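Local coordinates for tailspike protein (Acinetobacter phage vB_ApiP_P1, PDB 6E1R) that is a trimeric phage tailspike, probably a hydrolase that acts on the capsule of Acinetobacter baumannii during host recognition, at residues Gln33-Thr38 and Asn68-Gln73; Gly77-Ser82 and Asn102-Leu107. All blocks are in the same frame, centred on the assembly; numbering follows the deposited sequence.

Contact 1: Gln33-Thr38 and Asn68-Gln73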
loop_
_atom_site.group_PDB
_atom_site.type_symbol
_atom_site.label_atom_id
_atom_site.label_comp_id
_atom_site.label_asym_id
_atom_site.label_seq_id
_atom_site.Cartn_x
_atom_site.Cartn_y
_atom_site.Cartn_z
ATOM N N GLN A 33 -54.728 -1.481 23.800
ATOM C CA GLN A 33 -54.985 -2.757 23.148
ATOM C C GLN A 33 -53.893 -3.062 22.134
ATOM O O GLN A 33 -53.446 -2.186 21.390
ATOM C CB GLN A 33 -56.352 -2.743 22.465
ATOM C CG GLN A 33 -57.523 -2.643 23.426
ATOM C CD GLN A 33 -58.860 -2.813 22.732
ATOM O OE1 GLN A 33 -59.034 -2.404 21.585
ATOM N NE2 GLN A 33 -59.815 -3.421 23.428
ATOM N N VAL A 34 -53.466 -4.321 22.104
ATOM C CA VAL A 34 -52.391 -4.769 21.231
ATOM C C VAL A 34 -52.955 -5.804 20.268
ATOM O O VAL A 34 -53.754 -6.662 20.660
ATOM C CB VAL A 34 -51.205 -5.332 22.046
ATOM C CG1 VAL A 34 -50.635 -6.590 21.411
ATOM C CG2 VAL A 34 -50.130 -4.270 22.202
ATOM N N VAL A 35 -52.543 -5.712 19.004
ATOM C CA VAL A 35 -52.988 -6.620 17.957
ATOM C C VAL A 35 -51.760 -7.158 17.232
ATOM O O VAL A 35 -50.686 -6.554 17.246
ATOM C CB VAL A 35 -53.952 -5.918 16.970
ATOM C CG1 VAL A 35 -53.198 -4.919 16.102
ATOM C CG2 VAL A 35 -54.712 -6.925 16.117
ATOM N N LEU A 36 -51.929 -8.319 16.606
ATOM C CA LEU A 36 -50.875 -8.973 15.840
ATOM C C LEU A 36 -51.216 -8.899 14.358
ATOM O O LEU A 36 -52.259 -9.404 13.931
ATOM C CB LEU A 36 -50.697 -10.428 16.276
ATOM C CG LEU A 36 -49.859 -11.330 15.362
ATOM C CD1 LEU A 36 -48.447 -10.801 15.181
ATOM C CD2 LEU A 36 -49.825 -12.753 15.899
HETATM N N MSE A 37 -50.341 -8.270 13.581
HETATM C CA MSE A 37 -50.516 -8.226 12.138
HETATM C C MSE A 37 -49.521 -9.160 11.463
HETATM O O MSE A 37 -48.315 -9.058 11.681
HETATM C CB MSE A 37 -50.354 -6.801 11.605
HETATM C CG MSE A 37 -50.759 -6.650 10.147
HETATM SE SE MSE A 37 -50.706 -4.812 9.505
HETATM C CE MSE A 37 -48.773 -4.588 9.389
ATOM N N THR A 38 -50.036 -10.080 10.652
ATOM C CA THR A 38 -49.209 -11.046 9.929
ATOM C C THR A 38 -49.108 -10.573 8.483
ATOM O O THR A 38 -49.898 -10.966 7.624
ATOM C CB THR A 38 -49.793 -12.450 10.025
ATOM O OG1 THR A 38 -51.094 -12.470 9.425
ATOM C CG2 THR A 38 -49.904 -12.881 11.480
ATOM N N ASN A 68 -54.200 4.748 11.690
ATOM C CA ASN A 68 -55.502 5.034 12.302
ATOM C C ASN A 68 -55.515 4.688 13.792
ATOM O O ASN A 68 -56.427 4.032 14.299
ATOM C CB ASN A 68 -56.629 4.314 11.560
ATOM C CG ASN A 68 -57.006 5.005 10.263
ATOM O OD1 ASN A 68 -56.759 6.199 10.088
ATOM N ND2 ASN A 68 -57.616 4.261 9.350
ATOM N N GLY A 69 -54.482 5.144 14.496
ATOM C CA GLY A 69 -54.364 4.965 15.924
ATOM C C GLY A 69 -53.493 3.802 16.350
ATOM O O GLY A 69 -53.064 3.761 17.508
ATOM N N TRP A 70 -53.224 2.861 15.450
ATOM C CA TRP A 70 -52.396 1.703 15.763
ATOM C C TRP A 70 -50.938 2.059 15.504
ATOM O O TRP A 70 -50.540 2.278 14.354
ATOM C CB TRP A 70 -52.837 0.495 14.942
ATOM C CG TRP A 70 -54.237 0.088 15.258
ATOM C CD1 TRP A 70 -55.361 0.375 14.539
ATOM C CD2 TRP A 70 -54.670 -0.655 16.402
ATOM N NE1 TRP A 70 -56.465 -0.158 15.159
ATOM C CE2 TRP A 70 -56.067 -0.796 16.304
ATOM C CE3 TRP A 70 -54.009 -1.223 17.494
ATOM C CZ2 TRP A 70 -56.814 -1.476 17.261
ATOM C CZ3 TRP A 70 -54.752 -1.902 18.439
ATOM C CH2 TRP A 70 -56.140 -2.023 18.317
ATOM N N VAL A 71 -50.143 2.110 16.568
ATOM C CA VAL A 71 -48.738 2.486 16.469
ATOM C C VAL A 71 -47.891 1.230 16.336
ATOM O O VAL A 71 -48.080 0.255 17.074
ATOM C CB VAL A 71 -48.297 3.327 17.680
ATOM C CG1 VAL A 71 -47.455 4.503 17.219
ATOM C CG2 VAL A 71 -49.503 3.837 18.446
ATOM N N LYS A 72 -46.959 1.255 15.384
ATOM C CA LYS A 72 -46.051 0.136 15.171
ATOM C C LYS A 72 -45.171 -0.068 16.397
ATOM O O LYS A 72 -44.593 0.885 16.927
ATOM C CB LYS A 72 -45.196 0.400 13.932
ATOM C CG LYS A 72 -44.422 -0.797 13.420
ATOM C CD LYS A 72 -43.594 -0.420 12.200
ATOM C CE LYS A 72 -42.920 -1.634 11.584
ATOM N NZ LYS A 72 -43.908 -2.676 11.193
ATOM N N GLN A 73 -45.081 -1.315 16.857
ATOM C CA GLN A 73 -44.346 -1.634 18.075
ATOM C C GLN A 73 -42.908 -2.073 17.822
ATOM O O GLN A 73 -42.138 -2.174 18.784
ATOM C CB GLN A 73 -45.077 -2.727 18.862
ATOM C CG GLN A 73 -46.443 -2.304 19.382
ATOM C CD GLN A 73 -46.367 -1.132 20.340
ATOM O OE1 GLN A 73 -45.980 -1.286 21.499
ATOM N NE2 GLN A 73 -46.738 0.050 19.860
#
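The indole of Trp70 is met from two directions by the 33-38 segment. Over one face stands Val35, whose CG1 lies 4.0 Å from Trp70 CE3 and sits off-centre, toward the rim of the ring. At the edge, near the plane of the indole, comes the carbonyl of Gln33, with its O 3.2 Å from Trp70 CZ3. Beside that carbonyl the start of the Gln33 side chain also reaches the six-membered ring, CB lying 4.2 Å from Trp70 CH2. Two torsions set up the face contact: Val35 places CG1 between its backbone N and carbonyl carbon (chi1 71°), while Trp70 turns its ring to the side of the backbone N (chi1 -63°), and the two side chains cross at about a right angle. No hydrogen bond joins the segments. They belong to strands 34-37 and 70-72 of a small mixed sheet, kept apart by strand 49-53, in the small domain at the N-terminal end of this fragment, ahead of the parallel beta-helix body; the indole therefore reaches across the intervening strand. Further out, Trp70 NE1 is hydrogen-bonded to Leu27 O, which restricts the rotation of the ring, Tyr53 meets it edge-to-face, and Leu24 of helix 21-25 touches both Trp70 and Val35. Beyond the tryptophan, the Gln73 side chain folds back so that NE2 gives a nearly straight hydrogen bond to Val71 O (3.1 Å, 169° at the hydrogen). Val71 O lies close to the amide plane of Gln73, but NE2 stands well above the carbonyl plane of Val71. Gln73 also packs on Tyr45 of a second subunit, and Val34 on Thr38 of that same subunit.

Contact 2: Gly77-Ser82 and Asn102-Leu107; sequences GVLTVS and NTATSL
Leu79 meets the helical segment 102-107 by apolar contact, through a single methyl. Its CD2 lies 3.8 Å from Thr103 CG2, 3.9 Å from Ala104 CA and 4.0 Å from Ala104 CB, and so rests against two successive residues of the helix. The extended first torsion of Leu79 (chi1 -179°, with CG opposite the backbone N) carries the branch out from its strand, and the side chain crosses that of Thr103 at about a right angle. The closest alpha carbons, those of Leu79 and Ala104, are 7.2 Å apart. The short, weakly bonded strand around 79-80, helix 94-106 and strand 111-113 form a beta-alpha-beta unit where the parallel strands of the beta-helix begin, and the first strand pairs with the third element through backbone bonds of Leu79 and Val81 to Val112. Ala104 also touches Leu111 of that strand, which packs the helix against the strands on either side of it in sequence. Among polar interactions, none crosses between the segments. Thr103 OG1 bonds instead to Leu99 O one turn back, with its methyl turned to Leu79, while Leu107 N donates to Thr103 O at 2.8 Å.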
loop_
_atom_site.group_PDB
_atom_site.type_symbol
_atom_site.label_atom_id
_atom_site.label_comp_id
_atom_site.label_asym_id
_atom_site.label_seq_id
_atom_site.Cartn_x
_atom_site.Cartn_y
_atom_site.Cartn_z
ATOM N N GLY A 77 -37.513 -4.942 15.896
ATOM C CA GLY A 77 -36.497 -3.932 16.109
ATOM C C GLY A 77 -35.845 -3.437 14.842
ATOM O O GLY A 77 -34.773 -2.831 14.901
ATOM N N VAL A 78 -36.469 -3.673 13.691
ATOM C CA VAL A 78 -35.898 -3.323 12.397
ATOM C C VAL A 78 -37.004 -2.775 11.507
ATOM O O VAL A 78 -38.118 -3.307 11.484
ATOM C CB VAL A 78 -35.208 -4.544 11.749
ATOM C CG1 VAL A 78 -35.409 -4.553 10.241
ATOM C CG2 VAL A 78 -33.727 -4.549 12.090
ATOM N N LEU A 79 -36.694 -1.705 10.780
ATOM C CA LEU A 79 -37.608 -1.136 9.799
ATOM C C LEU A 79 -37.360 -1.794 8.446
ATOM O O LEU A 79 -36.235 -1.765 7.936
ATOM C CB LEU A 79 -37.432 0.380 9.706
ATOM C CG LEU A 79 -38.363 1.101 8.729
ATOM C CD1 LEU A 79 -39.813 0.731 8.995
ATOM C CD2 LEU A 79 -38.173 2.607 8.810
ATOM N N THR A 80 -38.406 -2.370 7.864
ATOM C CA THR A 80 -38.305 -3.105 6.614
ATOM C C THR A 80 -39.118 -2.398 5.540
ATOM O O THR A 80 -40.096 -1.705 5.838
ATOM C CB THR A 80 -38.801 -4.554 6.758
ATOM O OG1 THR A 80 -40.194 -4.556 7.093
ATOM C CG2 THR A 80 -38.029 -5.276 7.850
ATOM N N VAL A 81 -38.699 -2.572 4.283
ATOM C CA VAL A 81 -39.436 -1.968 3.176
ATOM C C VAL A 81 -40.826 -2.584 3.066
ATOM O O VAL A 81 -41.765 -1.933 2.590
ATOM C CB VAL A 81 -38.649 -2.087 1.852
ATOM C CG1 VAL A 81 -37.160 -1.891 2.090
ATOM C CG2 VAL A 81 -38.919 -3.417 1.161
ATOM N N SER A 82 -40.987 -3.837 3.502
ATOM C CA SER A 82 -42.308 -4.454 3.499
ATOM C C SER A 82 -43.254 -3.743 4.451
ATOM O O SER A 82 -44.456 -3.650 4.180
ATOM C CB SER A 82 -42.204 -5.933 3.878
ATOM O OG SER A 82 -41.448 -6.657 2.925
ATOM N N ASN A 102 -37.718 7.873 2.999
ATOM C CA ASN A 102 -38.180 9.038 3.748
ATOM C C ASN A 102 -38.419 8.704 5.216
ATOM O O ASN A 102 -38.120 9.517 6.097
ATOM C CB ASN A 102 -39.456 9.598 3.118
ATOM C CG ASN A 102 -39.199 10.307 1.800
ATOM O OD1 ASN A 102 -38.278 11.114 1.687
ATOM N ND2 ASN A 102 -40.019 10.013 0.799
ATOM N N THR A 103 -38.946 7.511 5.501
ATOM C CA THR A 103 -39.236 7.142 6.884
ATOM C C THR A 103 -37.964 6.795 7.646
ATOM O O THR A 103 -37.754 7.273 8.766
ATOM C CB THR A 103 -40.220 5.969 6.925
ATOM O OG1 THR A 103 -41.450 6.350 6.295
ATOM C CG2 THR A 103 -40.498 5.553 8.360
ATOM N N ALA A 104 -37.100 5.969 7.052
ATOM C CA ALA A 104 -35.887 5.544 7.743
ATOM C C ALA A 104 -34.972 6.727 8.041
ATOM O O ALA A 104 -34.368 6.797 9.117
ATOM C CB ALA A 104 -35.152 4.489 6.917
ATOM N N THR A 105 -34.863 7.670 7.102
ATOM C CA THR A 105 -33.988 8.819 7.318
ATOM C C THR A 105 -34.592 9.795 8.320
ATOM O O THR A 105 -33.876 10.344 9.166
ATOM C CB THR A 105 -33.695 9.521 5.991
ATOM O OG1 THR A 105 -34.922 9.796 5.306
ATOM C CG2 THR A 105 -32.807 8.649 5.111
ATOM N N SER A 106 -35.904 10.025 8.245
ATOM C CA SER A 106 -36.542 10.923 9.202
ATOM C C SER A 106 -36.558 10.322 10.600
ATOM O O SER A 106 -36.553 11.060 11.592
ATOM C CB SER A 106 -37.964 11.260 8.752
ATOM O OG SER A 106 -38.742 10.086 8.600
ATOM N N LEU A 107 -36.565 8.995 10.699
ATOM C CA LEU A 107 -36.537 8.309 11.982
ATOM C C LEU A 107 -35.122 8.028 12.467
ATOM O O LEU A 107 -34.957 7.545 13.594
ATOM C CB LEU A 107 -37.315 6.991 11.890
ATOM C CG LEU A 107 -38.837 7.079 12.019
ATOM C CD1 LEU A 107 -39.461 5.700 11.894
ATOM C CD2 LEU A 107 -39.236 7.734 13.331
#

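Contacts 1 and 2 follow in series along the chain: the first closes at Gln73 and the second opens at Gly77, with strand 70-72 followed, after a short loop, by strand 79-80. Their centres are about 16 Å apart, and apart from this adjacency in sequence they do not touch. Both lie on the same side of the chain's centre, contact 1 about 53 Å and contact 2 about 37 Å from it, centre to centre. The pair thus marks the passage from the small sheet at the N-terminal end of the fragment, where other subunits pack close to the 33-38 and 68-73 segments, to the first parallel strands of the elongated body.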